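Local coordinates for protein 3-methylaspartate ammonia-lyase (PDB 1KKO) that catalyses the reversible, magnesium-dependent elimination of ammonia from (2S,3S)-3-methyl-L-aspartate to give mesaconate, at residues A[96-101]-A[115-121]; A[149-155]-A[373-377]; A[188-192]-A[230-234]. All coordinates share one frame; numbering follows the deposited sequence.

Overall arrangement
From the N terminus, contact 1 comes first: it brings helix 86-101 against the end of helix 110-118 and the chain that follows it, closing a 13-residue loop within the N-terminal domain. Contact 2 opens only after that loop is shut. It spans 217 residues and packs helix 150-157 on helix 365-378, joining the N-terminal region to the C-terminal barrel. Contact 3 falls wholly within this long excursion, pairing strand 191-194 with the start of strand 234-238 across 37 residues. None of the three cross. Contacts 1 and 3 lie on opposite sides of the chain's centre, their own centres 42 Å apart; contact 2 has its centre 24 Å from the first and 25 Å from the third.

Contact 1 of 3, residues A[96-101]-A[115-121]; sequences HIKPLL and FFDKLRI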
# COMPACT_ATOMS: atom_id res chain seq x y z
N HIS A 96 -8.19 -14.31 -26.19
CA HIS A 96 -9.39 -15.06 -25.86
C HIS A 96 -10.45 -14.31 -25.10
O HIS A 96 -11.61 -14.70 -25.12
CB HIS A 96 -9.01 -16.26 -24.98
CG HIS A 96 -8.11 -17.24 -25.65
ND1 HIS A 96 -6.91 -17.65 -25.12
CD2 HIS A 96 -8.26 -17.94 -26.81
CE1 HIS A 96 -6.35 -18.53 -25.92
NE2 HIS A 96 -7.15 -18.73 -26.96
N ILE A 97 -10.07 -13.25 -24.39
CA ILE A 97 -11.03 -12.57 -23.54
C ILE A 97 -11.43 -11.19 -24.03
O ILE A 97 -12.59 -10.82 -23.92
CB ILE A 97 -10.48 -12.55 -22.09
CG1 ILE A 97 -10.21 -13.97 -21.59
CG2 ILE A 97 -11.44 -11.82 -21.17
CD1 ILE A 97 -11.43 -14.91 -21.61
N LYS A 98 -10.48 -10.44 -24.57
CA LYS A 98 -10.81 -9.12 -25.10
C LYS A 98 -12.05 -9.13 -26.03
O LYS A 98 -12.94 -8.30 -25.86
CB LYS A 98 -9.60 -8.51 -25.81
CG LYS A 98 -9.84 -7.12 -26.36
CD LYS A 98 -8.61 -6.50 -27.04
CE LYS A 98 -7.40 -7.40 -27.04
NZ LYS A 98 -6.17 -6.61 -26.80
N PRO A 99 -12.14 -10.05 -26.99
CA PRO A 99 -13.33 -10.08 -27.87
C PRO A 99 -14.63 -10.42 -27.18
O PRO A 99 -15.72 -10.14 -27.69
CB PRO A 99 -12.98 -11.16 -28.89
CG PRO A 99 -11.53 -11.27 -28.86
CD PRO A 99 -11.14 -11.05 -27.40
N LEU A 100 -14.55 -11.06 -26.02
CA LEU A 100 -15.73 -11.37 -25.25
C LEU A 100 -16.17 -10.20 -24.39
O LEU A 100 -17.30 -10.17 -23.89
CB LEU A 100 -15.49 -12.61 -24.38
CG LEU A 100 -15.20 -13.88 -25.17
CD1 LEU A 100 -14.80 -15.04 -24.26
CD2 LEU A 100 -16.40 -14.26 -26.00
N LEU A 101 -15.28 -9.23 -24.21
CA LEU A 101 -15.59 -8.05 -23.41
C LEU A 101 -16.04 -6.87 -24.25
O LEU A 101 -16.99 -6.17 -23.90
CB LEU A 101 -14.37 -7.63 -22.60
CG LEU A 101 -14.00 -8.56 -21.43
CD1 LEU A 101 -12.60 -8.24 -20.96
CD2 LEU A 101 -15.01 -8.42 -20.31
N PHE A 115 -20.98 -15.62 -16.64
CA PHE A 115 -20.45 -16.06 -17.92
C PHE A 115 -18.96 -16.34 -17.82
O PHE A 115 -18.50 -17.40 -18.20
CB PHE A 115 -20.73 -15.04 -19.02
CG PHE A 115 -20.04 -15.35 -20.31
CD1 PHE A 115 -20.58 -16.25 -21.20
CD2 PHE A 115 -18.82 -14.78 -20.61
CE1 PHE A 115 -19.93 -16.55 -22.37
CE2 PHE A 115 -18.17 -15.08 -21.78
CZ PHE A 115 -18.73 -15.97 -22.66
N PHE A 116 -18.21 -15.38 -17.30
CA PHE A 116 -16.77 -15.59 -17.19
C PHE A 116 -16.39 -16.58 -16.11
O PHE A 116 -15.35 -17.20 -16.20
CB PHE A 116 -16.04 -14.26 -17.00
CG PHE A 116 -16.06 -13.42 -18.24
CD1 PHE A 116 -15.29 -13.76 -19.32
CD2 PHE A 116 -16.91 -12.34 -18.34
CE1 PHE A 116 -15.33 -13.01 -20.48
CE2 PHE A 116 -16.96 -11.59 -19.51
CZ PHE A 116 -16.18 -11.93 -20.57
N ASP A 117 -17.25 -16.76 -15.11
CA ASP A 117 -16.91 -17.68 -14.04
C ASP A 117 -16.95 -19.13 -14.49
O ASP A 117 -16.30 -19.97 -13.88
CB ASP A 117 -17.84 -17.51 -12.84
CG ASP A 117 -17.15 -17.83 -11.54
OD1 ASP A 117 -16.04 -17.29 -11.30
OD2 ASP A 117 -17.65 -18.60 -10.71
N LYS A 118 -17.72 -19.41 -15.55
CA LYS A 118 -17.93 -20.77 -16.05
C LYS A 118 -17.30 -21.03 -17.42
O LYS A 118 -17.37 -22.14 -17.96
CB LYS A 118 -19.42 -21.06 -16.14
CG LYS A 118 -20.11 -21.18 -14.79
CD LYS A 118 -20.57 -19.85 -14.24
CE LYS A 118 -21.85 -20.01 -13.47
NZ LYS A 118 -21.91 -21.34 -12.75
N LEU A 119 -16.68 -20.00 -17.99
CA LEU A 119 -16.04 -20.11 -19.29
C LEU A 119 -14.87 -21.09 -19.29
O LEU A 119 -14.05 -21.08 -18.38
CB LEU A 119 -15.55 -18.73 -19.70
CG LEU A 119 -14.99 -18.63 -21.11
CD1 LEU A 119 -16.07 -18.87 -22.14
CD2 LEU A 119 -14.34 -17.28 -21.32
N ARG A 120 -14.77 -21.91 -20.33
CA ARG A 120 -13.63 -22.81 -20.46
C ARG A 120 -12.90 -22.59 -21.79
O ARG A 120 -13.53 -22.49 -22.85
CB ARG A 120 -14.04 -24.27 -20.34
CG ARG A 120 -14.44 -24.67 -18.94
CD ARG A 120 -15.10 -26.03 -18.86
NE ARG A 120 -15.48 -26.35 -17.48
CZ ARG A 120 -14.66 -26.91 -16.60
NH1 ARG A 120 -13.42 -27.21 -16.93
NH2 ARG A 120 -15.10 -27.16 -15.37
N ILE A 121 -11.57 -22.51 -21.71
CA ILE A 121 -10.71 -22.30 -22.87
C ILE A 121 -9.81 -23.52 -22.92
O ILE A 121 -9.12 -23.82 -21.95
CB ILE A 121 -9.85 -21.04 -22.71
CG1 ILE A 121 -10.71 -19.79 -22.52
CG2 ILE A 121 -8.92 -20.88 -23.91
CD1 ILE A 121 -11.47 -19.37 -23.74
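Leu100 meets three residues of 115-121, and its side chain can be followed outward. CB lies 3.9 Å from Phe116 CE1 and about as far from CZ of the same ring. With CG anti to the carbonyl carbon (chi1 -63°), the branch continues toward the chain that leaves helix 110-118. There CD1 meets Leu119 CD2 at 3.7 Å, the two side chains reaching toward each other methyl to methyl, while Phe115 offers the same CD1 its ring edge, with CE2 nearest.

Phe116 is clasped by three residues of the other helix. Leu101 CD2 approaches CZ of the Phe116 ring to 3.7 Å, Ile97 CG2 is near CE1, and Leu100 O lies at the ring edge, close to its plane; that carbonyl is hydrogen-bonded to Arg104 NE. Phe115 CD2 stands 3.6 Å above the centre of one face of the Phe116 ring. Ile97 also sends CD1 to Leu119 CD2, 3.8 Å away, so this leucine methyl is touched by two side chains of 96-101.

At the other end, Ile121 makes a CH-pi contact: its CG2 lies 3.9 Å from the centroid of the His96 ring and only 5° off the ring normal. The side-chain contacts are thus mostly apolar, within the N-terminal domain that belongs to the enolase-like clan. Ile97 and Leu101 pack onward against Phe8 of strand 3-18 and Leu134 of helix 128-146, and Phe116 touches Leu134 and Leu138 of that same helix, while Leu119 and Ile121 touch Leu126.

Contact 2 of 3, residues A[149-155]-A[373-377]; sequences LKTEVVC and HVALA
Helices 150-155 and 373-377 run in broadly the same direction, their axes 46° apart and 8.0 Å from each other at closest approach. The packing joins the N-terminal family region to an outer helix of the C-terminal TIM barrel, a buried seam in this member of the enolase superfamily.

His373 meets the start of helix 150-155. Leu149 is the N-cap, so Thr151 N belongs to the first turn, where no preceding turn supplies an acceptor. His373 ND1 appears to take that role at 3.1 Å from Thr151 N, with a bent N-H...N angle of 138°; since ND1 is modelled too close to the threonine methyl, the geometry of this bond is doubtful. The far nitrogen, NE2, is hydrogen-bonded to Glu401, an arrangement that probably fixes the ring's rotation. Lys150 crosses the imidazole at about a right angle: bends at its third and fourth torsions carry CE over one face, 4.1 Å from the ring centroid, and NZ goes on to a salt bridge with Asp140. Within the same turn, Glu152 OE1 accepts the N-H of the N-cap residue, Leu149 N, at 2.9 Å through its anti lone pair.

One turn further along each helix the contact becomes apolar and close. Ala377 CB, whose small size is consistent with the short axis separation, rests 3.5 Å from Val154 CG1. Cys155 is locked to Cys162 by a disulfide, and its SG also lies 3.6 Å from Ala377 CB.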
# COMPACT_ATOMS: atom_id res chain seq x y z
N LEU A 149 -22.47 3.31 -6.82
CA LEU A 149 -21.24 2.79 -6.27
C LEU A 149 -21.25 1.28 -6.44
O LEU A 149 -22.30 0.66 -6.55
CB LEU A 149 -21.15 3.10 -4.78
CG LEU A 149 -21.39 4.56 -4.41
CD1 LEU A 149 -21.16 4.76 -2.94
CD2 LEU A 149 -20.52 5.48 -5.23
N LYS A 150 -20.08 0.66 -6.45
CA LYS A 150 -20.02 -0.79 -6.56
C LYS A 150 -20.85 -1.46 -5.46
O LYS A 150 -21.56 -2.43 -5.73
CB LYS A 150 -18.57 -1.27 -6.51
CG LYS A 150 -17.81 -0.98 -7.81
CD LYS A 150 -16.37 -1.51 -7.75
CE LYS A 150 -15.46 -0.68 -6.84
NZ LYS A 150 -15.32 0.72 -7.31
N THR A 151 -20.81 -0.92 -4.25
CA THR A 151 -21.59 -1.49 -3.15
C THR A 151 -23.07 -1.51 -3.51
O THR A 151 -23.79 -2.47 -3.19
CB THR A 151 -21.41 -0.67 -1.86
OG1 THR A 151 -21.81 0.69 -2.05
CG2 THR A 151 -20.03 -0.56 -1.47
N GLU A 152 -23.55 -0.43 -4.12
CA GLU A 152 -24.97 -0.31 -4.47
C GLU A 152 -25.36 -1.31 -5.53
O GLU A 152 -26.48 -1.83 -5.51
CB GLU A 152 -25.27 1.11 -4.94
CG GLU A 152 -25.17 2.14 -3.83
CD GLU A 152 -25.43 3.54 -4.31
OE1 GLU A 152 -24.82 3.94 -5.32
OE2 GLU A 152 -26.26 4.24 -3.70
N VAL A 153 -24.49 -1.59 -6.47
CA VAL A 153 -24.80 -2.56 -7.49
C VAL A 153 -25.02 -3.92 -6.83
O VAL A 153 -25.96 -4.64 -7.19
CB VAL A 153 -23.67 -2.68 -8.54
CG1 VAL A 153 -23.94 -3.82 -9.50
CG2 VAL A 153 -23.51 -1.37 -9.31
N VAL A 154 -24.17 -4.27 -5.87
CA VAL A 154 -24.30 -5.54 -5.18
C VAL A 154 -25.61 -5.55 -4.41
O VAL A 154 -26.38 -6.51 -4.50
CB VAL A 154 -23.11 -5.81 -4.24
CG1 VAL A 154 -23.33 -7.12 -3.48
CG2 VAL A 154 -21.82 -5.88 -5.03
N CYS A 155 -25.89 -4.50 -3.67
CA CYS A 155 -27.15 -4.48 -2.91
C CYS A 155 -28.37 -4.58 -3.83
O CYS A 155 -29.37 -5.22 -3.48
CB CYS A 155 -27.26 -3.24 -2.07
SG CYS A 155 -26.08 -3.22 -0.71
N HIS A 373 -16.23 -2.83 -1.14
CA HIS A 373 -17.61 -2.67 -1.59
C HIS A 373 -18.40 -3.95 -1.45
O HIS A 373 -19.56 -3.93 -1.05
CB HIS A 373 -17.65 -2.14 -3.01
CG HIS A 373 -17.21 -0.72 -3.10
ND1 HIS A 373 -18.10 0.33 -3.27
CD2 HIS A 373 -15.98 -0.16 -2.99
CE1 HIS A 373 -17.42 1.46 -3.27
NE2 HIS A 373 -16.14 1.19 -3.11
N VAL A 374 -17.78 -5.07 -1.77
CA VAL A 374 -18.41 -6.36 -1.58
C VAL A 374 -18.78 -6.54 -0.12
O VAL A 374 -19.90 -6.95 0.19
CB VAL A 374 -17.49 -7.46 -2.06
CG1 VAL A 374 -17.98 -8.83 -1.61
CG2 VAL A 374 -17.36 -7.38 -3.59
N ALA A 375 -17.88 -6.19 0.80
CA ALA A 375 -18.12 -6.38 2.22
C ALA A 375 -19.20 -5.46 2.75
O ALA A 375 -20.04 -5.86 3.55
CB ALA A 375 -16.83 -6.17 2.99
N LEU A 376 -19.19 -4.20 2.33
CA LEU A 376 -20.17 -3.26 2.83
C LEU A 376 -21.57 -3.69 2.46
O LEU A 376 -22.52 -3.42 3.20
CB LEU A 376 -19.90 -1.86 2.29
CG LEU A 376 -18.76 -1.12 2.99
CD1 LEU A 376 -18.47 0.18 2.26
CD2 LEU A 376 -19.09 -0.86 4.46
N ALA A 377 -21.70 -4.37 1.33
CA ALA A 377 -22.99 -4.88 0.89
C ALA A 377 -23.37 -6.19 1.58
O ALA A 377 -24.48 -6.33 2.09
CB ALA A 377 -23.00 -5.09 -0.61

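Contact 3 of 3, residues A[188-192]-A[230-234]; sequences GVDVL and RYHPT
Val191 and Thr234 form a parallel beta bridge, and the backbone hydrogen bonds on its two sides establish the register. Thr234 N donates to Asp190 O at 3.0 Å with an N-H...O angle of 162°, in the carbonyl plane. Thr234 O then accepts Leu192 N, also at 3.0 Å and nearly in line with the carbonyl bond. Thr234 thus uses both its N-H and its carbonyl on the residues that flank Val191, the pattern expected of a parallel pair. A CA-H...O contact from Val191 CA adds to the load on Thr234 O.

A side-chain hydrogen bond extends the attachment ahead of the strands. Tyr231 OH donates to Val189 O at 2.7 Å, lying in the carbonyl plane on a lone pair. With CG anti to the backbone N (chi1 -177°), the tyrosine stretches back to the turn at Gly188, whose carbonyl carbon is 3.7 Å from ring atom CE1 of Tyr231. Gly188 has positive phi and serves as the C-prime residue of the Schellman motif that ends helix 179-186.

Apolar contacts complete the side-chain packing. Within 230-234, Pro233 CD sits 3.6 Å above the centre of one face of the Tyr231 ring; across the contact, Pro233 CB meets Leu192 CD2 at 3.6 Å. Val191 and Thr234 place their side chains side by side on the same face of the sheet.

Together the segments join adjacent TIM-barrel strands, 191-194 and 234-238, at their N-terminal ends; His194, the transition-state stabiliser, and the magnesium ligand Asp238 lie at the far ends of these strands. In the chain, helix 209-225 belongs to the beta-alpha-beta crossover that connects the two strands, and it packs Ile222 onto Leu192, Tyr231 and Pro233, while Val191 also bonds through its backbone to Gly171 on its other flank.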
# COMPACT_ATOMS: atom_id res chain seq x y z
N GLY A 188 -5.60 1.79 16.11
CA GLY A 188 -6.87 1.32 16.64
C GLY A 188 -7.50 0.18 15.89
O GLY A 188 -8.72 0.11 15.74
N VAL A 189 -6.69 -0.77 15.45
CA VAL A 189 -7.19 -1.85 14.61
C VAL A 189 -8.16 -2.75 15.38
O VAL A 189 -7.93 -3.08 16.54
CB VAL A 189 -6.02 -2.62 13.99
CG1 VAL A 189 -6.50 -3.80 13.18
CG2 VAL A 189 -5.22 -1.69 13.10
N ASP A 190 -9.25 -3.13 14.73
CA ASP A 190 -10.31 -3.90 15.41
C ASP A 190 -9.90 -5.32 15.79
O ASP A 190 -10.34 -5.82 16.82
CB ASP A 190 -11.55 -4.00 14.53
CG ASP A 190 -12.04 -2.67 14.01
OD1 ASP A 190 -12.27 -1.75 14.81
OD2 ASP A 190 -12.23 -2.48 12.79
N VAL A 191 -9.13 -5.97 14.93
CA VAL A 191 -8.76 -7.37 15.11
C VAL A 191 -7.29 -7.50 14.72
O VAL A 191 -6.86 -6.93 13.72
CB VAL A 191 -9.62 -8.28 14.21
CG1 VAL A 191 -9.36 -9.75 14.56
CG2 VAL A 191 -11.11 -7.95 14.34
N LEU A 192 -6.52 -8.29 15.46
CA LEU A 192 -5.09 -8.36 15.22
C LEU A 192 -4.54 -9.59 15.90
O LEU A 192 -5.18 -10.13 16.80
CB LEU A 192 -4.40 -7.11 15.77
CG LEU A 192 -4.28 -6.96 17.29
CD1 LEU A 192 -3.26 -5.88 17.62
CD2 LEU A 192 -5.62 -6.68 17.96
N ARG A 230 -11.47 1.94 26.35
CA ARG A 230 -12.53 1.63 25.40
C ARG A 230 -11.99 0.71 24.29
O ARG A 230 -12.78 0.05 23.61
CB ARG A 230 -13.08 2.91 24.79
CG ARG A 230 -13.69 3.87 25.81
CD ARG A 230 -14.33 5.09 25.18
NE ARG A 230 -13.36 5.95 24.50
CZ ARG A 230 -12.52 6.78 25.11
NH1 ARG A 230 -12.51 6.88 26.43
NH2 ARG A 230 -11.68 7.51 24.39
N TYR A 231 -10.67 0.68 24.12
CA TYR A 231 -10.06 -0.15 23.07
C TYR A 231 -9.96 -1.59 23.54
O TYR A 231 -9.12 -1.92 24.37
CB TYR A 231 -8.68 0.39 22.68
CG TYR A 231 -8.03 -0.37 21.54
CD1 TYR A 231 -8.66 -0.50 20.31
CD2 TYR A 231 -6.79 -0.96 21.71
CE1 TYR A 231 -8.05 -1.19 19.27
CE2 TYR A 231 -6.18 -1.64 20.69
CZ TYR A 231 -6.82 -1.75 19.47
OH TYR A 231 -6.19 -2.45 18.46
N HIS A 232 -10.80 -2.45 22.95
CA HIS A 232 -10.92 -3.84 23.36
C HIS A 232 -10.97 -4.69 22.10
O HIS A 232 -12.03 -5.23 21.74
CB HIS A 232 -12.22 -4.00 24.17
CG HIS A 232 -12.34 -5.28 24.93
ND1 HIS A 232 -13.07 -6.35 24.48
CD2 HIS A 232 -11.86 -5.64 26.15
CE1 HIS A 232 -13.01 -7.33 25.36
NE2 HIS A 232 -12.29 -6.93 26.39
N PRO A 233 -9.85 -4.82 21.41
CA PRO A 233 -9.84 -5.54 20.13
C PRO A 233 -9.95 -7.05 20.30
O PRO A 233 -9.77 -7.60 21.38
CB PRO A 233 -8.48 -5.19 19.55
CG PRO A 233 -7.64 -5.04 20.76
CD PRO A 233 -8.51 -4.28 21.72
N THR A 234 -10.22 -7.70 19.18
CA THR A 234 -10.23 -9.16 19.13
C THR A 234 -8.88 -9.67 18.67
O THR A 234 -8.25 -9.06 17.81
CB THR A 234 -11.32 -9.61 18.16
OG1 THR A 234 -12.59 -9.39 18.77
CG2 THR A 234 -11.28 -11.11 17.88